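Local atomic coordinates of AFP (Microbacterium arborescens, PDB entry 2YJK), a protein that binds iron as a twelve-subunit assembly of the Dps family with the ferritin fold, and probably takes it up and holds it in the ferric state. Residues P27-M32 with A118-L123; A20-L25 with A125-L130; W105-K110 with L155-L159. All coordinates share one frame; numbering follows the deposited sequence.

Interaction 1: residues P27-M32 with A118-L123; sequences PVVHKM and AALVDL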
loop_
_atom_site.group_PDB
_atom_site.type_symbol
_atom_site.label_atom_id
_atom_site.label_comp_id
_atom_site.label_asym_id
_atom_site.label_seq_id
_atom_site.Cartn_x
_atom_site.Cartn_y
_atom_site.Cartn_z
ATOM N N PRO C 27 -37.457 -0.195 -5.831
ATOM C CA PRO C 27 -37.407 1.107 -6.552
ATOM C C PRO C 27 -36.063 1.779 -6.289
ATOM O O PRO C 27 -35.515 2.490 -7.137
ATOM C CB PRO C 27 -38.541 1.934 -5.874
ATOM C CG PRO C 27 -39.537 0.832 -5.345
ATOM C CD PRO C 27 -38.572 -0.237 -4.857
ATOM N N VAL C 28 -35.488 1.511 -5.134
ATOM C CA VAL C 28 -34.121 1.978 -4.871
ATOM C C VAL C 28 -33.072 1.374 -5.808
ATOM O O VAL C 28 -32.228 2.100 -6.374
ATOM C CB VAL C 28 -33.773 1.772 -3.380
ATOM C CG1 VAL C 28 -32.342 2.229 -3.072
ATOM C CG2 VAL C 28 -34.773 2.556 -2.497
ATOM N N VAL C 29 -33.082 0.054 -5.970
ATOM C CA VAL C 29 -32.157 -0.589 -6.863
ATOM C C VAL C 29 -32.290 0.046 -8.263
ATOM O O VAL C 29 -31.254 0.359 -8.906
ATOM C CB VAL C 29 -32.385 -2.139 -6.981
ATOM C CG1 VAL C 29 -31.502 -2.711 -8.092
ATOM C CG2 VAL C 29 -32.044 -2.844 -5.638
ATOM N N HIS C 30 -33.526 0.219 -8.738
ATOM C CA HIS C 30 -33.704 0.714 -10.121
ATOM C C HIS C 30 -33.225 2.167 -10.300
ATOM O O HIS C 30 -32.600 2.493 -11.313
ATOM C CB HIS C 30 -35.172 0.651 -10.598
ATOM C CG HIS C 30 -35.688 -0.727 -10.856
ATOM N ND1 HIS C 30 -37.011 -1.070 -10.633
ATOM C CD2 HIS C 30 -35.086 -1.847 -11.319
ATOM C CE1 HIS C 30 -37.202 -2.335 -10.985
ATOM N NE2 HIS C 30 -36.043 -2.833 -11.378
ATOM N N LYS C 31 -33.537 3.033 -9.340
ATOM C CA LYS C 31 -33.109 4.441 -9.460
ATOM C C LYS C 31 -31.611 4.627 -9.253
ATOM O O LYS C 31 -30.995 5.453 -9.906
ATOM C CB LYS C 31 -33.897 5.320 -8.498
ATOM C CG LYS C 31 -35.413 5.366 -8.905
ATOM C CD LYS C 31 -36.095 6.472 -8.229
ATOM C CE LYS C 31 -37.457 6.848 -8.982
ATOM N NZ LYS C 31 -38.368 5.690 -8.951
ATOM N N MET C 32 -31.031 3.860 -8.350
ATOM C CA MET C 32 -29.585 3.903 -8.166
ATOM C C MET C 32 -28.820 3.382 -9.375
ATOM O O MET C 32 -27.795 3.907 -9.708
ATOM C CB MET C 32 -29.226 3.114 -6.967
ATOM C CG MET C 32 -29.552 3.853 -5.614
ATOM S SD MET C 32 -28.912 5.574 -5.505
ATOM C CE MET C 32 -30.437 6.402 -5.473
ATOM N N ALA C 118 -35.743 12.267 -6.889
ATOM C CA ALA C 118 -36.672 11.118 -7.135
ATOM C C ALA C 118 -36.243 9.876 -6.291
ATOM O O ALA C 118 -37.107 9.201 -5.707
ATOM C CB ALA C 118 -36.718 10.729 -8.646
ATOM N N ALA C 119 -34.926 9.605 -6.213
ATOM C CA ALA C 119 -34.437 8.488 -5.390
ATOM C C ALA C 119 -34.723 8.739 -3.910
ATOM O O ALA C 119 -35.168 7.806 -3.194
ATOM C CB ALA C 119 -32.973 8.231 -5.616
ATOM N N LEU C 120 -34.529 9.983 -3.470
ATOM C CA LEU C 120 -34.798 10.364 -2.063
ATOM C C LEU C 120 -36.228 10.111 -1.615
ATOM O O LEU C 120 -36.456 9.634 -0.491
ATOM C CB LEU C 120 -34.404 11.825 -1.743
ATOM C CG LEU C 120 -32.896 12.029 -1.691
ATOM C CD1 LEU C 120 -32.557 13.512 -1.587
ATOM C CD2 LEU C 120 -32.258 11.235 -0.514
ATOM N N VAL C 121 -37.193 10.436 -2.468
ATOM C CA VAL C 121 -38.588 10.130 -2.199
ATOM C C VAL C 121 -38.733 8.625 -1.984
ATOM O O VAL C 121 -39.386 8.212 -1.057
ATOM C CB VAL C 121 -39.541 10.639 -3.371
ATOM C CG1 VAL C 121 -41.001 9.934 -3.365
ATOM C CG2 VAL C 121 -39.664 12.173 -3.327
ATOM N N ASP C 122 -38.117 7.800 -2.818
ATOM C CA ASP C 122 -38.256 6.341 -2.645
ATOM C C ASP C 122 -37.470 5.833 -1.419
ATOM O O ASP C 122 -37.923 4.930 -0.732
ATOM C CB ASP C 122 -37.865 5.590 -3.907
ATOM C CG ASP C 122 -38.935 5.701 -5.049
ATOM O OD1 ASP C 122 -40.204 5.781 -4.811
ATOM O OD2 ASP C 122 -38.503 5.650 -6.228
ATOM N N LEU C 123 -36.312 6.429 -1.107
ATOM C CA LEU C 123 -35.614 6.054 0.145
ATOM C C LEU C 123 -36.456 6.397 1.404
ATOM O O LEU C 123 -36.519 5.598 2.372
ATOM C CB LEU C 123 -34.204 6.629 0.201
ATOM C CG LEU C 123 -33.224 5.919 -0.748
ATOM C CD1 LEU C 123 -32.122 6.874 -1.160
ATOM C CD2 LEU C 123 -32.661 4.628 -0.109
#
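Lys31 and Asp122 join two antiparallel helices of the ferritin-like four-helix bundle: the axes of segments 27-32 and 118-123 approach to 9.4 Å, with 164° between their directions. This pair forms the partly exposed, solvent-facing side of the contact. The lysine chain runs extended past Ala118 and Ala119, then bends at its last torsion (chi4 62°), which turns the ammonium group back onto the carboxylate. Lys31 NZ stands 2.7 Å from Asp122 OD2 in a hydrogen-bonded salt bridge, meeting that oxygen nearly along its C-O axis. A long, flexible chain suits this border, because its methylenes cover the alanines while its charge stays at the solvent side; Lys31 CE lies 4.0 Å from Ala118 CB. Pro27, where the helix is kinked for want of a backbone N-H, puts its CB 3.7 Å from Asp122 OD2.

The other half of the contact is buried and wholly apolar. Leu123 CD2 is shared by both methyls of Val28, at 3.8 Å from CG1 and again 3.8 Å from CG2, the two side chains crossing at about a right angle. Ala119, small enough to let the backbones draw close (its CA is 5.9 Å from that of Lys31), receives the methyl end of Met32, although the exact fit there is doubtful. Met32 also touches Ala69 of helix 51-78, so this side leads into the bundle interior.

Apolar packing within and one charge pair at the border together imply that the ion pair probably costs little in desolvation while fixing where the lysine end lies.

Interaction 2: residues A20-L25 with A125-L130; sequences AAAQFL and AAIDGL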
loop_
_atom_site.group_PDB
_atom_site.type_symbol
_atom_site.label_atom_id
_atom_site.label_comp_id
_atom_site.label_asym_id
_atom_site.label_seq_id
_atom_site.Cartn_x
_atom_site.Cartn_y
_atom_site.Cartn_z
ATOM N N ALA C 20 -41.856 -7.270 1.907
ATOM C CA ALA C 20 -41.634 -5.834 2.182
ATOM C C ALA C 20 -40.241 -5.296 1.738
ATOM O O ALA C 20 -40.104 -4.189 1.173
ATOM C CB ALA C 20 -41.890 -5.554 3.673
ATOM N N ALA C 21 -39.204 -6.082 1.933
ATOM C CA ALA C 21 -37.934 -5.643 1.437
ATOM C C ALA C 21 -38.052 -5.459 -0.039
ATOM O O ALA C 21 -37.608 -4.432 -0.532
ATOM C CB ALA C 21 -36.800 -6.632 1.767
ATOM N N ALA C 22 -38.596 -6.445 -0.754
ATOM C CA ALA C 22 -38.606 -6.351 -2.205
ATOM C C ALA C 22 -39.428 -5.145 -2.618
ATOM O O ALA C 22 -39.085 -4.404 -3.544
ATOM C CB ALA C 22 -39.209 -7.598 -2.840
ATOM N N GLN C 23 -40.535 -4.961 -1.928
ATOM C CA GLN C 23 -41.410 -3.889 -2.252
ATOM C C GLN C 23 -40.752 -2.531 -2.083
ATOM O O GLN C 23 -40.935 -1.679 -2.929
ATOM C CB GLN C 23 -42.679 -4.004 -1.416
ATOM C CG GLN C 23 -43.572 -2.786 -1.507
ATOM C CD GLN C 23 -44.780 -2.913 -0.637
ATOM O OE1 GLN C 23 -45.668 -2.044 -0.673
ATOM N NE2 GLN C 23 -44.845 -4.001 0.162
ATOM N N PHE C 24 -40.028 -2.297 -1.000
ATOM C CA PHE C 24 -39.490 -0.944 -0.738
ATOM C C PHE C 24 -38.084 -0.715 -1.274
ATOM O O PHE C 24 -37.704 0.414 -1.632
ATOM C CB PHE C 24 -39.538 -0.666 0.737
ATOM C CG PHE C 24 -40.921 -0.529 1.261
ATOM C CD1 PHE C 24 -41.704 0.589 0.889
ATOM C CD2 PHE C 24 -41.444 -1.476 2.163
ATOM C CE1 PHE C 24 -42.997 0.772 1.415
ATOM C CE2 PHE C 24 -42.775 -1.311 2.687
ATOM C CZ PHE C 24 -43.539 -0.207 2.297
ATOM N N LEU C 25 -37.317 -1.792 -1.367
ATOM C CA LEU C 25 -35.943 -1.662 -1.844
ATOM C C LEU C 25 -35.802 -1.760 -3.364
ATOM O O LEU C 25 -34.868 -1.201 -3.943
ATOM C CB LEU C 25 -35.065 -2.676 -1.160
ATOM C CG LEU C 25 -34.836 -2.322 0.324
ATOM C CD1 LEU C 25 -33.871 -3.378 0.928
ATOM C CD2 LEU C 25 -34.274 -0.948 0.564
ATOM N N ALA C 125 -39.788 6.775 1.560
ATOM C CA ALA C 125 -40.803 5.714 1.619
ATOM C C ALA C 125 -40.276 4.349 2.178
ATOM O O ALA C 125 -40.961 3.682 2.947
ATOM C CB ALA C 125 -41.491 5.529 0.249
ATOM N N ALA C 126 -39.063 3.939 1.801
ATOM C CA ALA C 126 -38.555 2.657 2.347
ATOM C C ALA C 126 -38.316 2.763 3.840
ATOM O O ALA C 126 -38.681 1.881 4.554
ATOM C CB ALA C 126 -37.322 2.164 1.628
ATOM N N ILE C 127 -37.766 3.879 4.295
ATOM C CA ILE C 127 -37.470 4.077 5.716
ATOM C C ILE C 127 -38.752 4.069 6.535
ATOM O O ILE C 127 -38.807 3.409 7.572
ATOM C CB ILE C 127 -36.652 5.381 5.964
ATOM C CG1 ILE C 127 -35.274 5.221 5.322
ATOM C CG2 ILE C 127 -36.504 5.698 7.472
ATOM C CD1 ILE C 127 -34.632 6.522 5.000
ATOM N N ASP C 128 -39.772 4.787 6.070
ATOM C CA ASP C 128 -41.090 4.771 6.734
ATOM C C ASP C 128 -41.701 3.373 6.654
ATOM O O ASP C 128 -42.152 2.831 7.657
ATOM C CB ASP C 128 -42.068 5.815 6.116
ATOM C CG ASP C 128 -41.607 7.296 6.319
ATOM O OD1 ASP C 128 -40.796 7.565 7.243
ATOM O OD2 ASP C 128 -42.021 8.187 5.521
ATOM N N GLY C 129 -41.693 2.779 5.455
ATOM C CA GLY C 129 -42.409 1.512 5.207
ATOM C C GLY C 129 -41.763 0.291 5.866
ATOM O O GLY C 129 -42.449 -0.677 6.155
ATOM N N LEU C 130 -40.457 0.354 6.127
ATOM C CA LEU C 130 -39.741 -0.750 6.784
ATOM C C LEU C 130 -39.725 -0.639 8.328
ATOM O O LEU C 130 -39.366 -1.598 9.038
ATOM C CB LEU C 130 -38.308 -0.904 6.199
ATOM C CG LEU C 130 -38.280 -1.294 4.723
ATOM C CD1 LEU C 130 -36.938 -1.083 4.018
ATOM C CD2 LEU C 130 -38.833 -2.768 4.494
#
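Phe24 and Ala126 mark the close point of two antiparallel helices, their CA atoms 4.8 Å apart, while the axes of segments 20-25 and 125-130 approach to 9.3 Å with 158° between their directions. Small residues on the second helix make such closeness possible and leave room for one large ring. Phe24 enters as a knob into the hole formed by Ala125, Ala126, Gly129 and Leu130. Its ring is directed there by a first torsion that sets CG anti to the carbonyl carbon (chi1 -68°), and it lies with one face over Gly129: the glycine CA is 3.9 Å from the ring centroid and 25° off the normal, a CH-pi contact. A beta carbon on Gly129 would crowd Phe24 CZ, so the bare CA suits this place. Gln23 CG lies over the opposite face, and the ring is thus held between its own helix and the facing one. Nearer the root, Phe24 CB packs 3.7 Å from Ala126 CB.

Leu130 answers as a knob of its own, set among Ala20, Ala21, Phe24 and Leu25. Its CD2 comes 3.7 Å from Phe24 CD2 and 4.2 Å from Ala20 CB, the leucine and phenylalanine sliding past each other in opposite directions. Replacing Phe24 with an alanine would probably open a gap over Gly129 and leave Leu130 CD2 without its aromatic neighbour.

Around this antiparallel pair of the ferritin-like four-helix bundle, Leu25 reaches Arg75 and Ile76 of helix 51-78, and Leu130 touches Gln138 of helix 135-156. On the far side of helix 105-130, Ile127 packs on helix 135-156 and on Thr136 of a neighbouring subunit.

Interaction 3: residues W105-K110 with L155-L159; sequences WQDEIK and LLAHL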
loop_
_atom_site.group_PDB
_atom_site.type_symbol
_atom_site.label_atom_id
_atom_site.label_comp_id
_atom_site.label_asym_id
_atom_site.label_seq_id
_atom_site.Cartn_x
_atom_site.Cartn_y
_atom_site.Cartn_z
ATOM N N TRP C 105 -21.954 22.655 -17.219
ATOM C CA TRP C 105 -21.978 22.026 -15.874
ATOM C C TRP C 105 -23.188 22.364 -14.963
ATOM O O TRP C 105 -23.620 21.504 -14.188
ATOM C CB TRP C 105 -20.649 22.268 -15.130
ATOM C CG TRP C 105 -20.408 23.732 -14.815
ATOM C CD1 TRP C 105 -19.830 24.699 -15.639
ATOM C CD2 TRP C 105 -20.748 24.397 -13.592
ATOM N NE1 TRP C 105 -19.770 25.905 -14.961
ATOM C CE2 TRP C 105 -20.347 25.754 -13.722
ATOM C CE3 TRP C 105 -21.347 23.975 -12.405
ATOM C CZ2 TRP C 105 -20.538 26.709 -12.692
ATOM C CZ3 TRP C 105 -21.521 24.910 -11.361
ATOM C CH2 TRP C 105 -21.116 26.273 -11.518
ATOM N N GLN C 106 -23.694 23.605 -14.994
ATOM C CA GLN C 106 -24.871 23.963 -14.183
ATOM C C GLN C 106 -26.051 23.116 -14.521
ATOM O O GLN C 106 -26.821 22.765 -13.622
ATOM C CB GLN C 106 -25.326 25.427 -14.325
ATOM C CG GLN C 106 -24.288 26.439 -13.894
ATOM C CD GLN C 106 -23.333 26.850 -15.063
ATOM O OE1 GLN C 106 -23.217 26.159 -16.109
ATOM N NE2 GLN C 106 -22.649 27.989 -14.879
ATOM N N ASP C 107 -26.240 22.841 -15.812
ATOM C CA ASP C 107 -27.428 22.132 -16.262
ATOM C C ASP C 107 -27.333 20.655 -15.919
ATOM O O ASP C 107 -28.335 20.031 -15.517
ATOM C CB ASP C 107 -27.620 22.318 -17.750
ATOM C CG ASP C 107 -27.970 23.791 -18.116
ATOM O OD1 ASP C 107 -28.858 24.415 -17.447
ATOM O OD2 ASP C 107 -27.346 24.298 -19.088
ATOM N N GLU C 108 -26.125 20.109 -16.074
ATOM C CA GLU C 108 -25.868 18.740 -15.660
ATOM C C GLU C 108 -26.168 18.606 -14.130
ATOM O O GLU C 108 -26.753 17.666 -13.708
ATOM C CB GLU C 108 -24.403 18.319 -15.951
ATOM C CG GLU C 108 -23.986 18.205 -17.406
ATOM C CD GLU C 108 -24.725 17.130 -18.219
ATOM O OE1 GLU C 108 -25.624 16.425 -17.683
ATOM O OE2 GLU C 108 -24.403 16.983 -19.431
ATOM N N ILE C 109 -25.747 19.555 -13.314
ATOM C CA ILE C 109 -25.911 19.383 -11.869
ATOM C C ILE C 109 -27.421 19.415 -11.616
ATOM O O ILE C 109 -27.922 18.568 -10.876
ATOM C CB ILE C 109 -25.273 20.509 -11.092
ATOM C CG1 ILE C 109 -23.763 20.377 -11.131
ATOM C CG2 ILE C 109 -25.833 20.582 -9.671
ATOM C CD1 ILE C 109 -23.119 21.449 -10.318
ATOM N N LYS C 110 -28.141 20.366 -12.205
ATOM C CA LYS C 110 -29.616 20.374 -12.044
ATOM C C LYS C 110 -30.270 19.083 -12.460
ATOM O O LYS C 110 -31.157 18.585 -11.754
ATOM C CB LYS C 110 -30.331 21.544 -12.788
ATOM C CG LYS C 110 -29.940 22.923 -12.298
ATOM C CD LYS C 110 -30.506 24.013 -13.235
ATOM C CE LYS C 110 -30.412 25.397 -12.562
ATOM N NZ LYS C 110 -30.257 26.539 -13.563
ATOM N N LEU C 155 -23.409 18.550 -4.895
ATOM C CA LEU C 155 -23.895 19.014 -6.178
ATOM C C LEU C 155 -24.552 20.373 -6.023
ATOM O O LEU C 155 -24.160 21.332 -6.693
ATOM C CB LEU C 155 -24.817 17.955 -6.819
ATOM C CG LEU C 155 -24.042 16.726 -7.340
ATOM C CD1 LEU C 155 -24.888 15.493 -7.381
ATOM C CD2 LEU C 155 -23.410 16.937 -8.728
ATOM N N LEU C 156 -25.479 20.499 -5.077
ATOM C CA LEU C 156 -26.257 21.709 -4.949
ATOM C C LEU C 156 -25.440 22.908 -4.435
ATOM O O LEU C 156 -25.770 24.030 -4.761
ATOM C CB LEU C 156 -27.459 21.469 -4.040
ATOM C CG LEU C 156 -28.882 21.836 -4.405
ATOM C CD1 LEU C 156 -29.202 21.940 -5.968
ATOM C CD2 LEU C 156 -29.857 20.887 -3.625
ATOM N N ALA C 157 -24.385 22.671 -3.645
ATOM C CA ALA C 157 -23.602 23.784 -3.069
ATOM C C ALA C 157 -23.011 24.697 -4.173
ATOM O O ALA C 157 -22.754 25.874 -3.920
ATOM C CB ALA C 157 -22.456 23.229 -2.107
ATOM N N HIS C 158 -22.842 24.154 -5.390
ATOM C CA HIS C 158 -22.255 24.874 -6.534
ATOM C C HIS C 158 -23.191 25.943 -7.138
ATOM O O HIS C 158 -22.728 26.744 -7.934
ATOM C CB HIS C 158 -21.874 23.934 -7.680
ATOM C CG HIS C 158 -20.661 23.108 -7.417
ATOM N ND1 HIS C 158 -20.718 21.861 -6.818
ATOM C CD2 HIS C 158 -19.342 23.358 -7.656
ATOM C CE1 HIS C 158 -19.490 21.368 -6.725
ATOM N NE2 HIS C 158 -18.638 22.260 -7.220
ATOM N N LEU C 159 -24.476 25.921 -6.811
ATOM C CA LEU C 159 -25.474 26.726 -7.500
ATOM C C LEU C 159 -26.002 27.836 -6.544
ATOM O O LEU C 159 -26.795 28.688 -6.951
ATOM C CB LEU C 159 -26.644 25.833 -8.001
ATOM C CG LEU C 159 -26.504 24.652 -9.012
ATOM C CD1 LEU C 159 -27.828 23.910 -9.161
ATOM C CD2 LEU C 159 -25.974 25.030 -10.412
#
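Trp105 holds its indole between its own backbone N and carbonyl carbon (chi1 65°), a crowded position that brings the six-membered ring to His158. In Ile109, chi1 of -73° places CG2 anti to the backbone N, and the extended second torsion (-178°) carries CD1 out to His158 CB. These residues close one end of the ferritin four-helix bundle, where the start of helix 105-130 meets the C-terminal part of the chain. No hydrogen bond crosses the contact; it rests mainly on apolar packing, with backbone carbonyls among the surfaces met.

Ile109 and Leu159 carry the largest shares. A branched side chain suits Ile109: both methyls lie against Leu155 O, CG2 being 3.5 Å from it, and then they part, CG2 packing 4.0 Å from Leu155 CB and 3.9 Å from Leu159 CD1, CD1 lying 3.8 Å from His158 CB. Leu159 spreads its own two methyls along the helix, CD1 against Lys110 CG at 3.9 Å and CD2 against Gln106 CB at 4.0 Å. The aliphatic roots of these polar residues thus cover a leucine at the partly exposed side, while Lys110 runs on extended. Trp105 turns an edge to the contact, CZ3 standing 3.8 Å from His158 CB, and the amide carbon of Gln106 lies over one indole face.

Ile54 of helix 51-78 touches both Ile109 and His158, and Ser49 of a neighbouring subunit packs on Trp105 and His158, so this bundle end also belongs to a subunit interface. Leu155 O sits at the edge of the His158 ring, in its plane, and takes a weak hydrogen bond from His158 ND1 over 3.5 Å.

Overall arrangement
All three contacts use helix 105-130, which serves as a common spine through the ferritin-like bundle. Interactions 1 and 2 pair it with helix 15-45, about two turns apart along the pair, their centres 11 Å from each other. Along the chain the order is 20-25, 27-32, 105-110, 118-123, 125-130 and 155-159, so interaction 2 encloses interaction 1, whereas interaction 3 crosses both. Interaction 3 joins the start of the same helix to the end of the chain, its centre about 20 Å from that of interaction 1 and 30 Å from that of interaction 2, across the chain's centre. One long helix is thus fastened near both ends and between them, within a subunit of the twelve-chain assembly.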